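Local coordinates for protein geranylgeranyl pyrophosphate synthase (Corynebacterium glutamicum, PDB 3LK5) that probably joins isoprenoid diphosphates by magnesium-dependent prenyl transfer, as a member of the FPP/GGPP synthase family of trans-prenyltransferases, at residues Leu260-Asp265 and Asp275-Gly280; Leu105-Ile110 and Val147-Gly152; Val24-Leu29 and Gly62-Pro67. All blocks are in the same frame, centred on the assembly; numbering follows the deposited sequence.

Interaction 1 (Leu260-Asp265 and Asp275-Gly280); sequences LGVFGD and DDIREG
Asp276 lays its carboxylate against the backbone of Gly261, with OD2 3.4 Å from Gly261 CA. Its CB bond points toward the last turn of helix 236-263, where Gly261, lacking a side chain, presents bare backbone. The peptide of the same aspartate reinforces this approach, since Asp276 N donates a weak hydrogen bond of 3.3 Å (157°) to Gly261 O. Beside this polar patch Ile277 meets Val262 at a slant, CD1 coming within 3.8 Å of Val262 CG2. With its CG1 set beside the backbone N (chi1 -60°), Ile277 brings this branch end closer to Val262 than the CB bond alone would suggest. Helix 236-263 is the one that in trans-prenyltransferases carries the second aspartate-rich motif, and short helix 275-278, reached by way of helix 266-269, comes back against its last turn. The side chain of Asp275 leads away from Gly261 and lies about 8 Å from that of Asp112, a magnesium ligand of this protein, though no metal is bound in this chain. Its carboxylate faces the edge of the Arg278 guanidinium, in plane, and Arg278 NH2 bridges to Asp275 OD1 at 3.3 Å and to Glu279 OE1 at 3.2 Å.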
ATOM      1  N   LEU A 260      21.294  19.528  -7.342  1.00 28.87           N
ATOM      2  CA  LEU A 260      22.177  18.847  -6.387  1.00 30.13           C
ATOM      3  C   LEU A 260      22.542  17.429  -6.829  1.00 29.28           C
ATOM      4  O   LEU A 260      23.658  16.985  -6.580  1.00 29.09           O
ATOM      5  CB  LEU A 260      21.585  18.800  -4.958  1.00 32.09           C
ATOM      6  CG  LEU A 260      21.526  20.134  -4.202  1.00 32.56           C
ATOM      7  CD1 LEU A 260      20.634  19.951  -2.944  1.00 34.14           C
ATOM      8  CD2 LEU A 260      22.932  20.728  -3.848  1.00 34.06           C
ATOM      9  N   GLY A 261      21.613  16.725  -7.473  1.00 29.98           N
ATOM     10  CA  GLY A 261      21.860  15.330  -7.909  1.00 29.17           C
ATOM     11  C   GLY A 261      22.889  15.240  -9.039  1.00 29.49           C
ATOM     12  O   GLY A 261      23.413  14.161  -9.339  1.00 29.82           O
ATOM     13  N   VAL A 262      23.204  16.382  -9.643  1.00 28.29           N
ATOM     14  CA  VAL A 262      24.237  16.429 -10.679  1.00 29.11           C
ATOM     15  C   VAL A 262      25.469  17.201 -10.166  1.00 28.45           C
ATOM     16  O   VAL A 262      26.625  16.735 -10.274  1.00 29.32           O
ATOM     17  CB  VAL A 262      23.632  17.050 -11.962  1.00 29.32           C
ATOM     18  CG1 VAL A 262      24.717  17.359 -12.998  1.00 28.69           C
ATOM     19  CG2 VAL A 262      22.612  16.079 -12.542  1.00 29.25           C
ATOM     20  N   PHE A 263      25.235  18.381  -9.586  1.00 26.94           N
ATOM     21  CA  PHE A 263      26.334  19.284  -9.272  1.00 26.69           C
ATOM     22  C   PHE A 263      26.691  19.342  -7.793  1.00 27.70           C
ATOM     23  O   PHE A 263      27.611  20.047  -7.409  1.00 26.75           O
ATOM     24  CB  PHE A 263      26.024  20.705  -9.757  1.00 26.29           C
ATOM     25  CG  PHE A 263      25.810  20.800 -11.228  1.00 27.12           C
ATOM     26  CD1 PHE A 263      26.897  20.677 -12.101  1.00 26.48           C
ATOM     27  CD2 PHE A 263      24.538  21.028 -11.747  1.00 26.52           C
ATOM     28  CE1 PHE A 263      26.708  20.777 -13.472  1.00 25.87           C
ATOM     29  CE2 PHE A 263      24.330  21.142 -13.121  1.00 27.55           C
ATOM     30  CZ  PHE A 263      25.453  21.000 -13.998  1.00 26.82           C
ATOM     31  N   GLY A 264      25.961  18.610  -6.952  1.00 29.66           N
ATOM     32  CA  GLY A 264      26.240  18.730  -5.526  1.00 30.15           C
ATOM     33  C   GLY A 264      27.252  17.738  -5.007  1.00 32.00           C
ATOM     34  O   GLY A 264      27.348  16.605  -5.498  1.00 32.63           O
ATOM     35  N   ASP A 265      27.967  18.161  -3.975  1.00 35.61           N
ATOM     36  CA  ASP A 265      28.931  17.323  -3.238  1.00 39.81           C
ATOM     37  C   ASP A 265      28.220  16.225  -2.440  1.00 41.44           C
ATOM     38  O   ASP A 265      27.143  16.476  -1.893  1.00 41.68           O
ATOM     39  CB  ASP A 265      29.731  18.201  -2.283  1.00 42.17           C
ATOM     40  CG  ASP A 265      30.994  17.536  -1.797  1.00 56.44           C
ATOM     41  OD1 ASP A 265      32.039  17.749  -2.447  1.00 44.33           O
ATOM     42  OD2 ASP A 265      30.931  16.790  -0.789  1.00 44.12           O
ATOM     43  N   ASP A 275      24.970  11.021  -9.102  1.00 40.51           N
ATOM     44  CA  ASP A 275      24.098   9.862  -9.010  1.00 40.80           C
ATOM     45  C   ASP A 275      22.920   9.910  -9.964  1.00 38.25           C
ATOM     46  O   ASP A 275      22.535   8.891 -10.532  1.00 37.05           O
ATOM     47  CB  ASP A 275      23.569   9.762  -7.585  1.00 44.16           C
ATOM     48  CG  ASP A 275      23.059   8.394  -7.261  1.00 53.45           C
ATOM     49  OD1 ASP A 275      23.870   7.447  -7.342  1.00 46.38           O
ATOM     50  OD2 ASP A 275      21.862   8.284  -6.916  1.00 46.57           O
ATOM     51  N   ASP A 276      22.345  11.104 -10.141  1.00 37.50           N
ATOM     52  CA  ASP A 276      21.193  11.270 -11.041  1.00 36.80           C
ATOM     53  C   ASP A 276      21.543  10.991 -12.499  1.00 37.22           C
ATOM     54  O   ASP A 276      20.660  10.630 -13.278  1.00 38.00           O
ATOM     55  CB  ASP A 276      20.587  12.678 -10.938  1.00 35.85           C
ATOM     56  CG  ASP A 276      19.674  12.846  -9.727  1.00 43.29           C
ATOM     57  OD1 ASP A 276      19.456  11.872  -8.974  1.00 37.14           O
ATOM     58  OD2 ASP A 276      19.149  13.952  -9.525  1.00 36.20           O
ATOM     59  N   ILE A 277      22.810  11.186 -12.862  1.00 36.74           N
ATOM     60  CA  ILE A 277      23.279  10.843 -14.220  1.00 37.55           C
ATOM     61  C   ILE A 277      23.347   9.310 -14.357  1.00 39.69           C
ATOM     62  O   ILE A 277      22.759   8.733 -15.281  1.00 38.36           O
ATOM     63  CB  ILE A 277      24.651  11.465 -14.558  1.00 35.76           C
ATOM     64  CG1 ILE A 277      24.637  13.003 -14.495  1.00 42.92           C
ATOM     65  CG2 ILE A 277      25.126  11.018 -15.945  1.00 42.84           C
ATOM     66  CD1 ILE A 277      23.563  13.669 -15.320  1.00 34.55           C
ATOM     67  N   ARG A 278      24.053   8.681 -13.406  1.00 42.68           N
ATOM     68  CA  ARG A 278      24.191   7.223 -13.327  1.00 45.48           C
ATOM     69  C   ARG A 278      22.858   6.495 -13.318  1.00 45.85           C
ATOM     70  O   ARG A 278      22.752   5.434 -13.913  1.00 46.28           O
ATOM     71  CB  ARG A 278      25.037   6.811 -12.111  1.00 47.16           C
ATOM     72  CG  ARG A 278      25.389   5.317 -12.068  1.00 66.58           C
ATOM     73  CD  ARG A 278      25.624   4.829 -10.639  1.00 49.95           C
ATOM     74  NE  ARG A 278      24.495   5.160  -9.770  1.00 67.18           N
ATOM     75  CZ  ARG A 278      23.424   4.388  -9.580  1.00 51.95           C
ATOM     76  NH1 ARG A 278      23.329   3.201 -10.178  1.00 67.66           N
ATOM     77  NH2 ARG A 278      22.443   4.796  -8.778  1.00 67.54           N
ATOM     78  N   GLU A 279      21.850   7.082 -12.669  1.00 46.25           N
ATOM     79  CA  GLU A 279      20.531   6.474 -12.514  1.00 46.61           C
ATOM     80  C   GLU A 279      19.599   6.794 -13.693  1.00 45.07           C
ATOM     81  O   GLU A 279      18.522   6.223 -13.799  1.00 45.61           O
ATOM     82  CB  GLU A 279      19.898   6.966 -11.199  1.00 48.58           C
ATOM     83  CG  GLU A 279      18.830   6.072 -10.575  1.00 89.53           C
ATOM     84  CD  GLU A 279      19.203   5.591  -9.167  1.00 51.67           C
ATOM     85  OE1 GLU A 279      19.711   6.410  -8.363  1.00 89.73           O
ATOM     86  OE2 GLU A 279      18.980   4.393  -8.871  1.00 89.93           O
ATOM     87  N   GLY A 280      19.991   7.720 -14.568  1.00 43.01           N
ATOM     88  CA  GLY A 280      19.124   8.119 -15.690  1.00 41.02           C
ATOM     89  C   GLY A 280      17.830   8.854 -15.363  1.00 39.89           C
ATOM     90  O   GLY A 280      16.819   8.676 -16.062  1.00 39.93           O
TER

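Interaction 2 (Leu105-Ile110 and Val147-Gly152)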
ATOM      1  N   LEU A 105       9.979   5.214  -0.488  1.00 28.15           N
ATOM      2  CA  LEU A 105      11.437   5.012  -0.625  1.00 30.30           C
ATOM      3  C   LEU A 105      11.789   3.535  -0.814  1.00 30.60           C
ATOM      4  O   LEU A 105      12.653   3.203  -1.624  1.00 31.79           O
ATOM      5  CB  LEU A 105      12.188   5.574   0.600  1.00 31.45           C
ATOM      6  CG  LEU A 105      12.124   7.079   0.911  1.00 33.18           C
ATOM      7  CD1 LEU A 105      12.679   7.335   2.319  1.00 32.47           C
ATOM      8  CD2 LEU A 105      12.962   7.855  -0.078  1.00 32.95           C
ATOM      9  N   ILE A 106      11.123   2.660  -0.056  1.00 28.87           N
ATOM     10  CA  ILE A 106      11.371   1.225  -0.142  1.00 28.83           C
ATOM     11  C   ILE A 106      10.971   0.701  -1.527  1.00 30.10           C
ATOM     12  O   ILE A 106      11.774   0.015  -2.194  1.00 30.83           O
ATOM     13  CB  ILE A 106      10.672   0.459   1.005  1.00 28.14           C
ATOM     14  CG1 ILE A 106      11.314   0.849   2.331  1.00 27.95           C
ATOM     15  CG2 ILE A 106      10.739  -1.061   0.773  1.00 28.43           C
ATOM     16  CD1 ILE A 106      10.487   0.469   3.580  1.00 30.12           C
ATOM     17  N   HIS A 107       9.757   1.037  -1.975  1.00 28.49           N
ATOM     18  CA  HIS A 107       9.315   0.650  -3.316  1.00 29.50           C
ATOM     19  C   HIS A 107      10.120   1.298  -4.463  1.00 31.51           C
ATOM     20  O   HIS A 107      10.439   0.613  -5.460  1.00 29.76           O
ATOM     21  CB  HIS A 107       7.803   0.900  -3.468  1.00 28.02           C
ATOM     22  CG  HIS A 107       6.969  -0.085  -2.713  1.00 25.22           C
ATOM     23  ND1 HIS A 107       5.588  -0.091  -2.763  1.00 26.05           N
ATOM     24  CD2 HIS A 107       7.324  -1.131  -1.920  1.00 26.94           C
ATOM     25  CE1 HIS A 107       5.135  -1.096  -2.028  1.00 25.83           C
ATOM     26  NE2 HIS A 107       6.163  -1.755  -1.524  1.00 25.50           N
ATOM     27  N   ASP A 108      10.458   2.588  -4.316  1.00 34.56           N
ATOM     28  CA  ASP A 108      11.296   3.287  -5.323  1.00 38.49           C
ATOM     29  C   ASP A 108      12.705   2.666  -5.421  1.00 40.40           C
ATOM     30  O   ASP A 108      13.289   2.622  -6.513  1.00 40.70           O
ATOM     31  CB  ASP A 108      11.416   4.803  -5.060  1.00 40.35           C
ATOM     32  CG  ASP A 108      10.124   5.583  -5.394  1.00 61.28           C
ATOM     33  OD1 ASP A 108       9.238   5.051  -6.094  1.00 42.01           O
ATOM     34  OD2 ASP A 108       9.986   6.752  -4.949  1.00 43.25           O
ATOM     35  N   ASP A 109      13.231   2.191  -4.292  1.00 41.80           N
ATOM     36  CA  ASP A 109      14.514   1.468  -4.253  1.00 44.08           C
ATOM     37  C   ASP A 109      14.494   0.184  -5.118  1.00 44.26           C
ATOM     38  O   ASP A 109      15.472  -0.124  -5.805  1.00 43.56           O
ATOM     39  CB  ASP A 109      14.923   1.165  -2.799  1.00 46.22           C
ATOM     40  CG  ASP A 109      16.145   0.264  -2.702  1.00 71.79           C
ATOM     41  OD1 ASP A 109      16.019  -0.863  -2.165  1.00 48.61           O
ATOM     42  OD2 ASP A 109      17.236   0.667  -3.174  1.00 48.90           O
ATOM     43  N   ILE A 110      13.381  -0.550  -5.088  1.00 44.35           N
ATOM     44  CA  ILE A 110      13.203  -1.765  -5.899  1.00 45.10           C
ATOM     45  C   ILE A 110      13.045  -1.410  -7.369  1.00 46.50           C
ATOM     46  O   ILE A 110      13.600  -2.085  -8.251  1.00 45.87           O
ATOM     47  CB  ILE A 110      11.970  -2.610  -5.433  1.00 44.60           C
ATOM     48  CG1 ILE A 110      12.140  -3.070  -3.984  1.00 44.87           C
ATOM     49  CG2 ILE A 110      11.752  -3.807  -6.346  1.00 45.44           C
ATOM     50  CD1 ILE A 110      13.550  -3.669  -3.681  1.00 45.98           C
ATOM     51  N   VAL A 147      10.796  -9.181   0.584  1.00 32.24           N
ATOM     52  CA  VAL A 147      10.618  -8.585   1.914  1.00 31.75           C
ATOM     53  C   VAL A 147      10.392  -7.107   1.761  1.00 30.92           C
ATOM     54  O   VAL A 147       9.573  -6.546   2.488  1.00 30.80           O
ATOM     55  CB  VAL A 147      11.808  -8.876   2.875  1.00 32.45           C
ATOM     56  CG1 VAL A 147      11.663  -8.110   4.195  1.00 40.43           C
ATOM     57  CG2 VAL A 147      11.910 -10.384   3.140  1.00 40.74           C
ATOM     58  N   SER A 148      11.102  -6.481   0.819  1.00 30.08           N
ATOM     59  CA  SER A 148      10.989  -5.024   0.602  1.00 31.23           C
ATOM     60  C   SER A 148       9.590  -4.632   0.121  1.00 29.53           C
ATOM     61  O   SER A 148       9.036  -3.622   0.565  1.00 28.59           O
ATOM     62  CB  SER A 148      12.006  -4.517  -0.431  1.00 31.85           C
ATOM     63  OG  SER A 148      13.321  -4.632   0.048  1.00 39.44           O
ATOM     64  N   ILE A 149       9.035  -5.398  -0.816  1.00 28.01           N
ATOM     65  CA  ILE A 149       7.707  -5.065  -1.314  1.00 28.26           C
ATOM     66  C   ILE A 149       6.717  -5.112  -0.142  1.00 26.57           C
ATOM     67  O   ILE A 149       5.927  -4.167   0.045  1.00 26.72           O
ATOM     68  CB  ILE A 149       7.254  -5.999  -2.472  1.00 29.66           C
ATOM     69  CG1 ILE A 149       8.078  -5.702  -3.739  1.00 32.12           C
ATOM     70  CG2 ILE A 149       5.793  -5.773  -2.801  1.00 31.57           C
ATOM     71  CD1 ILE A 149       7.854  -6.705  -4.818  1.00 31.30           C
ATOM     72  N   LEU A 150       6.794  -6.178   0.660  1.00 25.39           N
ATOM     73  CA  LEU A 150       5.795  -6.387   1.725  1.00 25.57           C
ATOM     74  C   LEU A 150       6.039  -5.407   2.884  1.00 26.11           C
ATOM     75  O   LEU A 150       5.077  -4.931   3.512  1.00 24.37           O
ATOM     76  CB  LEU A 150       5.790  -7.841   2.222  1.00 25.03           C
ATOM     77  CG  LEU A 150       5.400  -8.869   1.176  1.00 24.13           C
ATOM     78  CD1 LEU A 150       5.662 -10.256   1.711  1.00 25.67           C
ATOM     79  CD2 LEU A 150       3.894  -8.691   0.855  1.00 25.37           C
ATOM     80  N   ALA A 151       7.313  -5.080   3.140  1.00 25.22           N
ATOM     81  CA  ALA A 151       7.619  -4.097   4.206  1.00 25.70           C
ATOM     82  C   ALA A 151       7.041  -2.749   3.838  1.00 24.96           C
ATOM     83  O   ALA A 151       6.458  -2.050   4.680  1.00 25.01           O
ATOM     84  CB  ALA A 151       9.139  -3.962   4.431  1.00 25.65           C
ATOM     85  N   GLY A 152       7.195  -2.393   2.572  1.00 23.53           N
ATOM     86  CA  GLY A 152       6.609  -1.142   2.053  1.00 24.11           C
ATOM     87  C   GLY A 152       5.095  -1.180   2.191  1.00 23.88           C
ATOM     88  O   GLY A 152       4.479  -0.195   2.575  1.00 23.91           O
TER
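With CG beside its backbone N (chi1 -73°), His107 reaches from helix 87-111 across to Ile149 on helix 144-164. There NE2 donates to Ile149 O over 2.9 Å, almost perfectly straight at 176°. The bond enters on a lone pair in the carbonyl plane, while the oxygen lies in the plane of the imidazole, so that donor and acceptor are both well aimed. Gly152 makes the close approach possible: its CA lies only 3.7 Å from His107 NE2, with no side chain between ring and backbone.

Beside the ring the isoleucines pack on Ser148. Ile106 CG2, the branch anti to its backbone N, presses tightly on Ser148 O at 3.1 Å, and one turn on Ile110 CD1 lies 3.7 Å from Ser148 CB. The serine hydroxyl meanwhile bonds to Gly144 O of its own helix. The two segments run antiparallel, inclined at 153°, with their axes 8.7 Å apart at closest. Segment 105-110 opens the first aspartate-rich DDxxD motif of the family, which runs from Asp108 to Asp112; the magnesium ligand Asp108 takes no part in the packing, and no metal is bound in this chain.

His107 also joins the subunits, because its ND1 is hydrogen-bonded to Asp153 of the second subunit. With a carbonyl at one nitrogen and a carboxylate at the other, the ring is fixed in rotation, and such surroundings would probably favour a positively charged imidazolium at the dimer interface.

Interaction 3 (Val24-Leu29 and Gly62-Pro67)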
ATOM      1  N   VAL A  24      10.136  15.321  17.780  1.00 25.24           N
ATOM      2  CA  VAL A  24       8.764  15.024  18.173  1.00 26.04           C
ATOM      3  C   VAL A  24       8.193  13.940  17.233  1.00 24.54           C
ATOM      4  O   VAL A  24       7.550  13.022  17.702  1.00 24.29           O
ATOM      5  CB  VAL A  24       7.881  16.310  18.128  1.00 27.64           C
ATOM      6  CG1 VAL A  24       6.441  15.979  18.391  1.00 32.49           C
ATOM      7  CG2 VAL A  24       8.388  17.326  19.207  1.00 33.52           C
ATOM      8  N   VAL A  25       8.466  14.056  15.936  1.00 23.81           N
ATOM      9  CA  VAL A  25       7.969  13.071  14.957  1.00 23.40           C
ATOM     10  C   VAL A  25       8.528  11.683  15.302  1.00 24.81           C
ATOM     11  O   VAL A  25       7.777  10.713  15.359  1.00 23.65           O
ATOM     12  CB  VAL A  25       8.336  13.473  13.524  1.00 22.93           C
ATOM     13  CG1 VAL A  25       8.029  12.327  12.489  1.00 24.68           C
ATOM     14  CG2 VAL A  25       7.607  14.794  13.144  1.00 25.43           C
ATOM     15  N   ARG A  26       9.838  11.602  15.573  1.00 25.74           N
ATOM     16  CA  ARG A  26      10.464  10.326  15.957  1.00 25.21           C
ATOM     17  C   ARG A  26       9.828   9.734  17.199  1.00 24.37           C
ATOM     18  O   ARG A  26       9.579   8.519  17.221  1.00 25.09           O
ATOM     19  CB  ARG A  26      11.987  10.483  16.145  1.00 26.56           C
ATOM     20  CG  ARG A  26      12.737   9.149  16.316  1.00 33.21           C
ATOM     21  CD  ARG A  26      14.255   9.415  16.528  1.00 31.11           C
ATOM     22  NE  ARG A  26      15.058   8.174  16.444  1.00 37.05           N
ATOM     23  CZ  ARG A  26      15.170   7.245  17.397  1.00 32.77           C
ATOM     24  NH1 ARG A  26      14.485   7.340  18.531  1.00 37.52           N
ATOM     25  NH2 ARG A  26      15.945   6.172  17.189  1.00 36.97           N
ATOM     26  N   ASP A  27       9.517  10.552  18.213  1.00 24.59           N
ATOM     27  CA  ASP A  27       8.755  10.066  19.374  1.00 26.05           C
ATOM     28  C   ASP A  27       7.402   9.451  18.991  1.00 24.39           C
ATOM     29  O   ASP A  27       7.021   8.411  19.535  1.00 23.91           O
ATOM     30  CB  ASP A  27       8.454  11.177  20.393  1.00 28.74           C
ATOM     31  CG  ASP A  27       9.668  11.562  21.232  1.00 39.46           C
ATOM     32  OD1 ASP A  27      10.597  10.764  21.371  1.00 30.88           O
ATOM     33  OD2 ASP A  27       9.688  12.691  21.746  1.00 31.60           O
ATOM     34  N   ARG A  28       6.623  10.151  18.168  1.00 23.20           N
ATOM     35  CA  ARG A  28       5.297   9.608  17.799  1.00 23.59           C
ATOM     36  C   ARG A  28       5.430   8.268  17.052  1.00 22.45           C
ATOM     37  O   ARG A  28       4.653   7.337  17.290  1.00 21.77           O
ATOM     38  CB  ARG A  28       4.510  10.617  16.918  1.00 24.93           C
ATOM     39  CG  ARG A  28       4.350  12.045  17.529  1.00 25.38           C
ATOM     40  CD  ARG A  28       3.875  12.041  19.005  1.00 28.45           C
ATOM     41  NE  ARG A  28       2.628  11.314  19.241  1.00 26.95           N
ATOM     42  CZ  ARG A  28       2.115  11.103  20.454  1.00 30.51           C
ATOM     43  NH1 ARG A  28       2.754  11.569  21.539  1.00 30.11           N
ATOM     44  NH2 ARG A  28       0.980  10.435  20.596  1.00 28.86           N
ATOM     45  N   LEU A  29       6.390   8.198  16.132  1.00 22.01           N
ATOM     46  CA  LEU A  29       6.610   6.993  15.350  1.00 22.35           C
ATOM     47  C   LEU A  29       7.069   5.867  16.255  1.00 23.28           C
ATOM     48  O   LEU A  29       6.655   4.711  16.059  1.00 22.49           O
ATOM     49  CB  LEU A  29       7.647   7.203  14.232  1.00 21.58           C
ATOM     50  CG  LEU A  29       7.193   8.193  13.129  1.00 22.06           C
ATOM     51  CD1 LEU A  29       8.418   8.542  12.302  1.00 22.01           C
ATOM     52  CD2 LEU A  29       6.027   7.527  12.271  1.00 21.26           C
ATOM     53  N   GLY A  62      15.726  10.577   7.960  1.00 46.01           N
ATOM     54  CA  GLY A  62      14.618  11.329   7.394  1.00 45.47           C
ATOM     55  C   GLY A  62      14.669  12.763   7.904  1.00 44.56           C
ATOM     56  O   GLY A  62      14.904  12.986   9.092  1.00 45.49           O
ATOM     57  N   LYS A  63      14.422  13.733   7.027  1.00 42.56           N
ATOM     58  CA  LYS A  63      14.309  15.131   7.447  1.00 41.14           C
ATOM     59  C   LYS A  63      12.931  15.495   8.082  1.00 35.43           C
ATOM     60  O   LYS A  63      12.787  16.539   8.717  1.00 33.20           O
ATOM     61  CB  LYS A  63      14.608  16.058   6.262  1.00 46.14           C
ATOM     62  CG  LYS A  63      16.054  15.975   5.719  1.00 56.87           C
ATOM     63  CD  LYS A  63      17.107  16.552   6.697  1.00 51.43           C
ATOM     64  CE  LYS A  63      17.141  18.097   6.751  1.00 57.42           C
ATOM     65  NZ  LYS A  63      17.787  18.687   5.531  1.00 53.40           N
ATOM     66  N   ARG A  64      11.943  14.618   7.907  1.00 31.29           N
ATOM     67  CA  ARG A  64      10.575  14.838   8.444  1.00 29.07           C
ATOM     68  C   ARG A  64       9.897  16.116   7.866  1.00 26.61           C
ATOM     69  O   ARG A  64       9.132  16.780   8.559  1.00 25.41           O
ATOM     70  CB  ARG A  64      10.568  14.890   9.983  1.00 28.62           C
ATOM     71  CG  ARG A  64      11.432  13.794  10.692  1.00 26.86           C
ATOM     72  CD  ARG A  64      11.115  12.359  10.235  1.00 28.69           C
ATOM     73  NE  ARG A  64      11.820  11.441  11.140  1.00 28.27           N
ATOM     74  CZ  ARG A  64      11.850  10.119  11.039  1.00 30.89           C
ATOM     75  NH1 ARG A  64      11.187   9.491  10.058  1.00 28.88           N
ATOM     76  NH2 ARG A  64      12.559   9.420  11.925  1.00 27.17           N
ATOM     77  N   ILE A  65      10.230  16.457   6.629  1.00 26.28           N
ATOM     78  CA  ILE A  65       9.720  17.695   6.006  1.00 27.46           C
ATOM     79  C   ILE A  65       8.194  17.636   5.837  1.00 25.23           C
ATOM     80  O   ILE A  65       7.487  18.646   5.981  1.00 25.03           O
ATOM     81  CB  ILE A  65      10.433  17.959   4.639  1.00 30.68           C
ATOM     82  CG1 ILE A  65      10.137  19.375   4.141  1.00 41.76           C
ATOM     83  CG2 ILE A  65       9.988  17.021   3.575  1.00 40.12           C
ATOM     84  CD1 ILE A  65      10.352  20.410   5.209  1.00 36.75           C
ATOM     85  N   ARG A  66       7.671  16.432   5.553  1.00 25.09           N
ATOM     86  CA  ARG A  66       6.230  16.319   5.297  1.00 24.92           C
ATOM     87  C   ARG A  66       5.413  16.506   6.575  1.00 23.44           C
ATOM     88  O   ARG A  66       4.511  17.326   6.582  1.00 24.59           O
ATOM     89  CB  ARG A  66       5.865  15.037   4.484  1.00 25.55           C
ATOM     90  CG  ARG A  66       6.501  15.028   3.092  1.00 28.69           C
ATOM     91  CD  ARG A  66       6.395  13.679   2.364  1.00 27.87           C
ATOM     92  NE  ARG A  66       7.226  13.747   1.161  1.00 30.22           N
ATOM     93  CZ  ARG A  66       8.551  13.608   1.140  1.00 29.50           C
ATOM     94  NH1 ARG A  66       9.223  13.353   2.247  1.00 31.25           N
ATOM     95  NH2 ARG A  66       9.206  13.726  -0.012  1.00 32.21           N
ATOM     96  N   PRO A  67       5.752  15.797   7.686  1.00 23.45           N
ATOM     97  CA  PRO A  67       5.068  16.109   8.944  1.00 23.93           C
ATOM     98  C   PRO A  67       5.292  17.545   9.361  1.00 23.67           C
ATOM     99  O   PRO A  67       4.401  18.177   9.917  1.00 23.79           O
ATOM    100  CB  PRO A  67       5.768  15.197   9.980  1.00 24.36           C
ATOM    101  CG  PRO A  67       6.290  14.053   9.190  1.00 23.19           C
ATOM    102  CD  PRO A  67       6.646  14.635   7.818  1.00 23.41           C
TER
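Arg64 NH1 is gripped by two partners, a salt bridge to Glu98 and a hydrogen bond to Val58 O, while Leu29 packs onto the same guanidinium. Leu29 CD1 sits over one face, towards its rim, 3.7 Å from Arg64 NH1; the two side chains arrive from opposite directions. The bonds hold the flat group in orientation, and the methyl seals part of its surface without competing for its N-H donors.

Arg64 gets there by a bend at chi2 (-53°), beyond which the chain is extended and passes Val25 at a slant, Val25 CG1 lying 3.8 Å from Arg64 CD. The other methyl of this valine, CG2, is 3.7 Å from Pro67 CB, and the two side chains cross at about a right angle. One valine thus fills the angle between an arginine shaft and a proline ring.

Residues 62-67 belong to the GGKRxRP signature of the family, a loop and the first turn of helix 65-78, with Arg64 at the N-cap; in relatives it helps to hold the diphosphate of the isopentenyl substrate. A glycerol, probably from the crystallisation liquor, is hydrogen-bonded to Lys63 N and Ile65 N, so small polar molecules can reach these backbone N-H groups.

Helix 21-43 packs against the start of helix 65-78, with helix 87-111 alongside, offering Glu98 to Val25 and Pro67 and Phe99 to Leu29, and the end of helix 45-59 packing on Leu29.

Overall arrangement
The three contacts come in series along the chain, interaction 3 first, then interaction 2, then interaction 1, and no two of them touch. The centres of interactions 2 and 3 lie about 20 Å apart. Those of interactions 1 and 2 are about 22 Å apart, and those of interactions 1 and 3 about 26 Å. Helix 65-78 of interaction 3 is followed in the chain by helix 87-111, which forms one side of interaction 2 and also packs against interaction 3. In this all-helical fold the set thus samples three elements of a prenyltransferase: the probable diphosphate loop, the first aspartate-rich helix at the dimer interface, and the end of the helix that carries the second aspartate-rich motif in relatives.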